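Local coordinates for protein 7beta-hydroxysteroid dehydrogenase (Collinsella aerofaciens, PDB 5FYD) that catalyses the NADPH-dependent reduction of the 7-oxo group of 7-oxolithocholate to give ursodeoxycholate, a bile-acid conversion of an intestinal bacterium, at residues Lys22-Lys27 / Met85-Tyr90; Val117-Cys122 / Lys165-Val170. All coordinates share one frame; numbering follows the deposited sequence.

From the N terminus, helix 19-30 is the first to contribute: its residues 22-27 are separated by two further strand-helix units from strand 85-90, with which they form contact 1, closing over the first half of the Rossmann fold. The chain leaves that strand for helix 105-132, whose residues 117-122 open contact 2; after strand 136-143 it returns in helix 154-173, and residues 165-170 close the second loop. The two closures run in series, neither nested nor crossed, and lie on opposite faces of the parallel sheet. They meet at strand 85-90, where the Tyr90 hydroxyl, hydrogen-bonded to Val114 O, packs against Thr118 and Met88 SD lies near the backbone of Cys122.

Contact 1. Residues Lys22-Lys27 / Met85-Tyr90; sequences KAFCEK and MGFMSY
Phe24 of helix 19-30 lays its ring across Ser89 of strand 85-90, and this one aromatic side chain carries the whole helix side of the contact. Ser89 OG sits 3.6 Å above the plane of the Phe24 ring and over its centre, at almost even distance from the six carbons; the nearest is Phe24 CE2, 3.7 Å from Ser89 OG. Beside it, Ser89 CB makes a CH-pi contact with the same face, 4.2 Å from the centroid of the Phe24 ring and 7° off its normal. The Ser89 hydroxyl is directed there with OG anti to the backbone N (chi1 177°), and it is hydrogen-bonded to the carbonyl O of Ile139 on the adjacent strand, which satisfies its polarity beneath an aromatic face. The arrangement belongs to the Rossmann fold of short-chain dehydrogenases: helix 19-30 follows the first strand and its NADP(+)-binding turn, and here it covers the middle of the parallel sheet, with Val20 of the cofactor site close to Phe24. Phe87, two residues before Ser89 and on the same side of the strand, touches more sparingly. Its CZ reaches Phe24 CD1 at 4.0 Å, the two side chains crossing at about a right angle, and its ring also meets Phe222 of helix 214-224. An alanine in place of Phe24 is likely to open a gap over Ser89 and deprive Phe87 CZ of its neighbour from the helix. Between helix and strand the close packing is confined to these three buried residues. On the looser, partly exposed side of the helix, Lys22 and Glu26 turn from the strand toward helix 42-56, while Lys27 extends to a salt bridge with Asp219.

Contact 2. Residues Val117-Cys122 / Lys165-Val170; sequences VTFLKC and KMTEAV
Met166 of helix 154-173 leans toward helix 105-132 and meets two consecutive residues there, Phe119 and Leu120. Its CB lies 4.1 Å from Phe119 CE2, near the plane of the ring and at its edge. With CG anti to the backbone N (chi1 -171°) and a bend at chi2 (71°), the chain then crosses Leu120 at about a right angle: Met166 CG is 3.8 Å from Leu120 CD1, and Met166 SD and CE each lie about 4.0 Å from Leu120 CD1, so one branch of the leucine serves the outer three atoms. On the buried side, Thr167 adds a smaller contact: its OG1 approaches Phe119 CZ at 3.8 Å, again at the ring edge. This hydroxyl is hydrogen-bonded to Ile163 O, one turn back in its own helix, and to Asn140 ND2. The two segments run nearly parallel, 15° apart, with axes 12.1 Å from each other. They are neighbours on one face of the Rossmann sheet, the second in the helix that carries Tyr156 and Lys160. Since its side chains meet through carbon, sulfur and a hydroxyl already hydrogen-bonded, the contact depends on van der Waals fit rather than on polar bonds.

Contact 1. Residues Lys22-Lys27 / Met85-Tyr90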
ATOM      1  N   LYS A  22      16.125  -2.351  -4.127  1.00 14.54           N
ATOM      2  CA  LYS A  22      16.704  -1.654  -5.237  1.00 15.51           C
ATOM      3  C   LYS A  22      17.862  -0.764  -4.799  1.00 14.66           C
ATOM      4  O   LYS A  22      18.892  -0.690  -5.456  1.00 13.58           O
ATOM      5  CB  LYS A  22      15.628  -0.852  -5.938  1.00 18.40           C
ATOM      6  CG  LYS A  22      16.156  -0.077  -7.117  1.00 20.74           C
ATOM      7  CD  LYS A  22      15.044   0.521  -7.945  1.00 23.91           C
ATOM      8  CE  LYS A  22      15.654   1.544  -8.873  1.00 25.55           C
ATOM      9  NZ  LYS A  22      14.642   2.158  -9.757  1.00 29.57           N
ATOM     10  N   ALA A  23      17.692  -0.084  -3.681  1.00 13.33           N
ATOM     11  CA  ALA A  23      18.746   0.795  -3.206  1.00 13.00           C
ATOM     12  C   ALA A  23      19.987   0.011  -2.762  1.00 12.76           C
ATOM     13  O   ALA A  23      21.107   0.485  -2.931  1.00 12.48           O
ATOM     14  CB  ALA A  23      18.229   1.688  -2.094  1.00 13.37           C
ATOM     15  N   PHE A  24      19.791  -1.198  -2.210  1.00 12.52           N
ATOM     16  CA  PHE A  24      20.946  -2.071  -1.928  1.00 11.99           C
ATOM     17  C   PHE A  24      21.701  -2.440  -3.214  1.00 12.13           C
ATOM     18  O   PHE A  24      22.936  -2.430  -3.249  1.00 11.83           O
ATOM     19  CB  PHE A  24      20.541  -3.346  -1.162  1.00 12.07           C
ATOM     20  CG  PHE A  24      20.566  -3.195   0.340  1.00 12.05           C
ATOM     21  CD1 PHE A  24      21.782  -3.098   1.010  1.00 12.71           C
ATOM     22  CD2 PHE A  24      19.388  -3.113   1.078  1.00 12.21           C
ATOM     23  CE1 PHE A  24      21.818  -2.928   2.374  1.00 13.60           C
ATOM     24  CE2 PHE A  24      19.413  -2.957   2.447  1.00 12.88           C
ATOM     25  CZ  PHE A  24      20.633  -2.871   3.091  1.00 13.08           C
ATOM     26  N   CYS A  25      20.963  -2.777  -4.269  1.00 12.59           N
ATOM     27  CA  CYS A  25      21.588  -3.150  -5.550  1.00 13.20           C
ATOM     28  C   CYS A  25      22.435  -1.996  -6.070  1.00 13.77           C
ATOM     29  O   CYS A  25      23.594  -2.180  -6.459  1.00 13.39           O
ATOM     30  CB  CYS A  25      20.542  -3.506  -6.605  1.00 13.16           C
ATOM     31  SG  CYS A  25      19.616  -5.035  -6.276  1.00 14.04           S
ATOM     32  N   GLU A  26      21.854  -0.803  -6.044  1.00 14.04           N
ATOM     33  CA  GLU A  26      22.554   0.382  -6.561  1.00 16.30           C
ATOM     34  C   GLU A  26      23.781   0.696  -5.725  1.00 15.74           C
ATOM     35  O   GLU A  26      24.834   1.010  -6.270  1.00 15.00           O
ATOM     36  CB  GLU A  26      21.615   1.590  -6.642  1.00 18.32           C
ATOM     37  CG  GLU A  26      20.460   1.385  -7.597  1.00 21.41           C
ATOM     38  CD  GLU A  26      19.338   2.410  -7.431  1.00 24.97           C
ATOM     39  OE1 GLU A  26      19.191   3.013  -6.351  1.00 30.05           O
ATOM     40  OE2 GLU A  26      18.580   2.588  -8.387  1.00 31.19           O
ATOM     41  N   LYS A  27      23.660   0.594  -4.397  1.00 15.43           N
ATOM     42  CA  LYS A  27      24.779   0.909  -3.497  1.00 15.56           C
ATOM     43  C   LYS A  27      25.968  -0.054  -3.695  1.00 14.21           C
ATOM     44  O   LYS A  27      27.116   0.393  -3.834  1.00 13.42           O
ATOM     45  CB  LYS A  27      24.328   0.923  -2.034  1.00 16.75           C
ATOM     46  CG  LYS A  27      25.407   1.286  -1.030  1.00 19.34           C
ATOM     47  CD  LYS A  27      25.902   2.721  -1.152  1.00 21.14           C
ATOM     48  CE  LYS A  27      26.725   3.116   0.068  1.00 24.14           C
ATOM     49  NZ  LYS A  27      26.796   4.593   0.245  1.00 25.76           N
ATOM     50  N   MET A  85      31.694 -14.683  -3.360  1.00 14.34           N
ATOM     51  CA  MET A  85      30.633 -13.934  -2.662  1.00 14.03           C
ATOM     52  C   MET A  85      31.252 -13.001  -1.625  1.00 13.56           C
ATOM     53  O   MET A  85      32.115 -13.408  -0.824  1.00 14.53           O
ATOM     54  CB  MET A  85      29.651 -14.886  -1.973  1.00 13.72           C
ATOM     55  CG  MET A  85      28.931 -15.844  -2.923  1.00 14.21           C
ATOM     56  SD  MET A  85      27.992 -15.007  -4.200  1.00 14.97           S
ATOM     57  CE  MET A  85      26.857 -13.971  -3.266  1.00 14.70           C
ATOM     58  N   GLY A  86      30.818 -11.747  -1.650  1.00 12.12           N
ATOM     59  CA  GLY A  86      31.256 -10.760  -0.645  1.00 11.74           C
ATOM     60  C   GLY A  86      30.172 -10.180   0.251  1.00 11.36           C
ATOM     61  O   GLY A  86      30.478  -9.668   1.335  1.00 10.51           O
ATOM     62  N   PHE A  87      28.913 -10.248  -0.185  1.00 10.78           N
ATOM     63  CA  PHE A  87      27.846  -9.526   0.500  1.00 10.60           C
ATOM     64  C   PHE A  87      26.525 -10.243   0.373  1.00 10.23           C
ATOM     65  O   PHE A  87      26.236 -10.817  -0.668  1.00  9.64           O
ATOM     66  CB  PHE A  87      27.693  -8.117  -0.085  1.00 10.50           C
ATOM     67  CG  PHE A  87      26.648  -7.293   0.584  1.00 10.44           C
ATOM     68  CD1 PHE A  87      26.923  -6.658   1.794  1.00 11.32           C
ATOM     69  CD2 PHE A  87      25.400  -7.118   0.011  1.00 10.54           C
ATOM     70  CE1 PHE A  87      25.958  -5.894   2.431  1.00 11.30           C
ATOM     71  CE2 PHE A  87      24.437  -6.341   0.636  1.00 11.45           C
ATOM     72  CZ  PHE A  87      24.715  -5.720   1.845  1.00 11.20           C
ATOM     73  N   MET A  88      25.741 -10.205   1.442  1.00 10.72           N
ATOM     74  CA  MET A  88      24.346 -10.638   1.394  1.00 11.88           C
ATOM     75  C   MET A  88      23.480  -9.647   2.153  1.00 11.39           C
ATOM     76  O   MET A  88      23.881  -9.156   3.206  1.00 11.39           O
ATOM     77  CB  MET A  88      24.165 -12.041   2.000  1.00 13.12           C
ATOM     78  CG  MET A  88      22.769 -12.642   1.830  1.00 15.87           C
ATOM     79  SD  MET A  88      22.407 -13.974   3.025  1.00 19.67           S
ATOM     80  CE  MET A  88      21.828 -13.035   4.409  1.00 20.32           C
ATOM     81  N   SER A  89      22.301  -9.353   1.611  1.00 10.58           N
ATOM     82  CA  SER A  89      21.264  -8.636   2.366  1.00 10.29           C
ATOM     83  C   SER A  89      19.936  -9.353   2.204  1.00 10.63           C
ATOM     84  O   SER A  89      19.504  -9.567   1.071  1.00 10.62           O
ATOM     85  CB  SER A  89      21.093  -7.186   1.910  1.00 10.43           C
ATOM     86  OG  SER A  89      20.053  -6.556   2.611  1.00 10.68           O
ATOM     87  N   TYR A  90      19.289  -9.676   3.328  1.00 10.64           N
ATOM     88  CA  TYR A  90      17.926 -10.173   3.304  1.00 11.14           C
ATOM     89  C   TYR A  90      16.961  -9.014   3.520  1.00 11.92           C
ATOM     90  O   TYR A  90      16.923  -8.432   4.610  1.00 12.26           O
ATOM     91  CB  TYR A  90      17.701 -11.271   4.333  1.00 11.15           C
ATOM     92  CG  TYR A  90      16.501 -12.110   3.981  1.00 11.04           C
ATOM     93  CD1 TYR A  90      16.636 -13.149   3.078  1.00 11.00           C
ATOM     94  CD2 TYR A  90      15.254 -11.859   4.501  1.00 10.90           C
ATOM     95  CE1 TYR A  90      15.580 -13.940   2.713  1.00 11.48           C
ATOM     96  CE2 TYR A  90      14.170 -12.643   4.144  1.00 10.91           C
ATOM     97  CZ  TYR A  90      14.335 -13.692   3.233  1.00 10.96           C
ATOM     98  OH  TYR A  90      13.276 -14.512   2.834  1.00 11.27           O
TER

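Contact 2. Residues Val117-Cys122 / Lys165-Val170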
ATOM      1  N   VAL A 117      12.132 -18.855   7.619  1.00 10.46           N
ATOM      2  CA  VAL A 117      12.789 -20.026   7.048  1.00 11.36           C
ATOM      3  C   VAL A 117      13.734 -19.710   5.886  1.00 11.06           C
ATOM      4  O   VAL A 117      14.922 -20.097   5.925  1.00 11.32           O
ATOM      5  CB  VAL A 117      11.778 -21.117   6.651  1.00 11.75           C
ATOM      6  CG1 VAL A 117      12.468 -22.293   5.967  1.00 12.34           C
ATOM      7  CG2 VAL A 117      10.965 -21.552   7.873  1.00 12.17           C
ATOM      8  N   THR A 118      13.222 -19.063   4.839  1.00 10.89           N
ATOM      9  CA  THR A 118      14.079 -18.644   3.733  1.00 11.36           C
ATOM     10  C   THR A 118      15.156 -17.700   4.221  1.00 10.69           C
ATOM     11  O   THR A 118      16.301 -17.826   3.833  1.00 10.04           O
ATOM     12  CB  THR A 118      13.293 -18.000   2.587  1.00 11.71           C
ATOM     13  OG1 THR A 118      12.274 -18.918   2.141  1.00 12.61           O
ATOM     14  CG2 THR A 118      14.226 -17.640   1.423  1.00 11.84           C
ATOM     15  N   PHE A 119      14.775 -16.782   5.104  1.00 10.25           N
ATOM     16  CA  PHE A 119      15.732 -15.906   5.776  1.00  9.84           C
ATOM     17  C   PHE A 119      16.893 -16.695   6.387  1.00  9.90           C
ATOM     18  O   PHE A 119      18.055 -16.448   6.043  1.00  9.70           O
ATOM     19  CB  PHE A 119      15.057 -15.083   6.865  1.00  9.73           C
ATOM     20  CG  PHE A 119      16.023 -14.517   7.849  1.00 10.01           C
ATOM     21  CD1 PHE A 119      16.946 -13.543   7.453  1.00 10.64           C
ATOM     22  CD2 PHE A 119      16.076 -14.983   9.150  1.00  9.83           C
ATOM     23  CE1 PHE A 119      17.851 -13.028   8.348  1.00 10.52           C
ATOM     24  CE2 PHE A 119      16.991 -14.459  10.051  1.00 10.02           C
ATOM     25  CZ  PHE A 119      17.890 -13.483   9.649  1.00 10.33           C
ATOM     26  N   LEU A 120      16.573 -17.636   7.275  1.00 10.04           N
ATOM     27  CA  LEU A 120      17.624 -18.347   7.990  1.00 10.62           C
ATOM     28  C   LEU A 120      18.431 -19.283   7.081  1.00 10.50           C
ATOM     29  O   LEU A 120      19.622 -19.414   7.282  1.00 10.29           O
ATOM     30  CB  LEU A 120      17.087 -19.110   9.197  1.00 11.47           C
ATOM     31  CG  LEU A 120      18.193 -19.500  10.198  1.00 12.28           C
ATOM     32  CD1 LEU A 120      18.894 -18.303  10.847  1.00 12.76           C
ATOM     33  CD2 LEU A 120      17.619 -20.390  11.290  1.00 13.06           C
ATOM     34  N   LYS A 121      17.785 -19.941   6.119  1.00 10.66           N
ATOM     35  CA  LYS A 121      18.510 -20.782   5.166  1.00 11.44           C
ATOM     36  C   LYS A 121      19.575 -19.959   4.459  1.00 11.22           C
ATOM     37  O   LYS A 121      20.733 -20.379   4.364  1.00 11.29           O
ATOM     38  CB  LYS A 121      17.555 -21.403   4.131  1.00 12.36           C
ATOM     39  CG  LYS A 121      16.725 -22.556   4.676  1.00 13.26           C
ATOM     40  CD  LYS A 121      15.870 -23.160   3.571  1.00 14.00           C
ATOM     41  CE  LYS A 121      15.294 -24.499   3.995  1.00 14.86           C
ATOM     42  NZ  LYS A 121      14.625 -25.125   2.815  1.00 15.54           N
ATOM     43  N   CYS A 122      19.177 -18.777   3.987  1.00 11.22           N
ATOM     44  CA  CYS A 122      20.103 -17.911   3.279  1.00 11.52           C
ATOM     45  C   CYS A 122      21.187 -17.429   4.216  1.00 11.19           C
ATOM     46  O   CYS A 122      22.365 -17.482   3.874  1.00 11.94           O
ATOM     47  CB  CYS A 122      19.375 -16.742   2.625  1.00 11.67           C
ATOM     48  SG  CYS A 122      18.371 -17.239   1.219  1.00 13.42           S
ATOM     49  N   LYS A 165      16.831 -10.300  16.182  1.00  9.37           N
ATOM     50  CA  LYS A 165      17.582 -10.985  17.232  1.00  9.96           C
ATOM     51  C   LYS A 165      18.592 -12.004  16.693  1.00 10.19           C
ATOM     52  O   LYS A 165      19.688 -12.150  17.264  1.00  9.60           O
ATOM     53  CB  LYS A 165      16.650 -11.609  18.267  1.00 10.27           C
ATOM     54  CG  LYS A 165      15.785 -10.608  19.031  1.00 11.31           C
ATOM     55  CD  LYS A 165      16.574  -9.642  19.892  1.00 11.87           C
ATOM     56  CE  LYS A 165      15.872  -8.298  20.025  1.00 12.31           C
ATOM     57  NZ  LYS A 165      16.768  -7.313  20.621  1.00 12.38           N
ATOM     58  N   MET A 166      18.253 -12.703  15.608  1.00  9.95           N
ATOM     59  CA  MET A 166      19.206 -13.612  14.987  1.00 10.02           C
ATOM     60  C   MET A 166      20.410 -12.832  14.482  1.00  9.83           C
ATOM     61  O   MET A 166      21.545 -13.246  14.658  1.00  9.56           O
ATOM     62  CB  MET A 166      18.580 -14.395  13.829  1.00 10.09           C
ATOM     63  CG  MET A 166      19.495 -15.514  13.313  1.00 10.94           C
ATOM     64  SD  MET A 166      19.563 -16.833  14.561  1.00 12.31           S
ATOM     65  CE  MET A 166      21.051 -17.699  14.120  1.00 12.23           C
ATOM     66  N   THR A 167      20.159 -11.698  13.812  1.00  9.50           N
ATOM     67  CA  THR A 167      21.253 -10.927  13.213  1.00  9.69           C
ATOM     68  C   THR A 167      22.094 -10.247  14.285  1.00  9.89           C
ATOM     69  O   THR A 167      23.317 -10.183  14.154  1.00 10.21           O
ATOM     70  CB  THR A 167      20.745  -9.939  12.162  1.00  9.54           C
ATOM     71  OG1 THR A 167      19.952 -10.646  11.206  1.00  9.83           O
ATOM     72  CG2 THR A 167      21.907  -9.270  11.430  1.00  9.70           C
ATOM     73  N   GLU A 168      21.457  -9.779  15.354  1.00  9.93           N
ATOM     74  CA  GLU A 168      22.194  -9.193  16.482  1.00 10.27           C
ATOM     75  C   GLU A 168      23.173 -10.203  17.052  1.00 10.39           C
ATOM     76  O   GLU A 168      24.325  -9.876  17.297  1.00 10.68           O
ATOM     77  CB  GLU A 168      21.255  -8.688  17.578  1.00 10.53           C
ATOM     78  CG  GLU A 168      20.473  -7.431  17.197  1.00 10.45           C
ATOM     79  CD  GLU A 168      19.565  -6.918  18.297  1.00 11.08           C
ATOM     80  OE1 GLU A 168      19.023  -7.718  19.086  1.00 11.37           O
ATOM     81  OE2 GLU A 168      19.360  -5.688  18.385  1.00 12.04           O
ATOM     82  N   ALA A 169      22.702 -11.434  17.232  1.00 10.56           N
ATOM     83  CA  ALA A 169      23.542 -12.514  17.771  1.00 10.41           C
ATOM     84  C   ALA A 169      24.745 -12.764  16.886  1.00 11.09           C
ATOM     85  O   ALA A 169      25.883 -12.770  17.371  1.00 11.01           O
ATOM     86  CB  ALA A 169      22.730 -13.775  17.924  1.00 10.55           C
ATOM     87  N   VAL A 170      24.494 -12.909  15.592  1.00 11.05           N
ATOM     88  CA  VAL A 170      25.546 -13.203  14.613  1.00 11.88           C
ATOM     89  C   VAL A 170      26.507 -12.021  14.458  1.00 12.40           C
ATOM     90  O   VAL A 170      27.722 -12.225  14.309  1.00 13.30           O
ATOM     91  CB  VAL A 170      24.952 -13.648  13.251  1.00 11.61           C
ATOM     92  CG1 VAL A 170      26.024 -13.796  12.181  1.00 12.02           C
ATOM     93  CG2 VAL A 170      24.200 -14.951  13.411  1.00 11.74           C
TER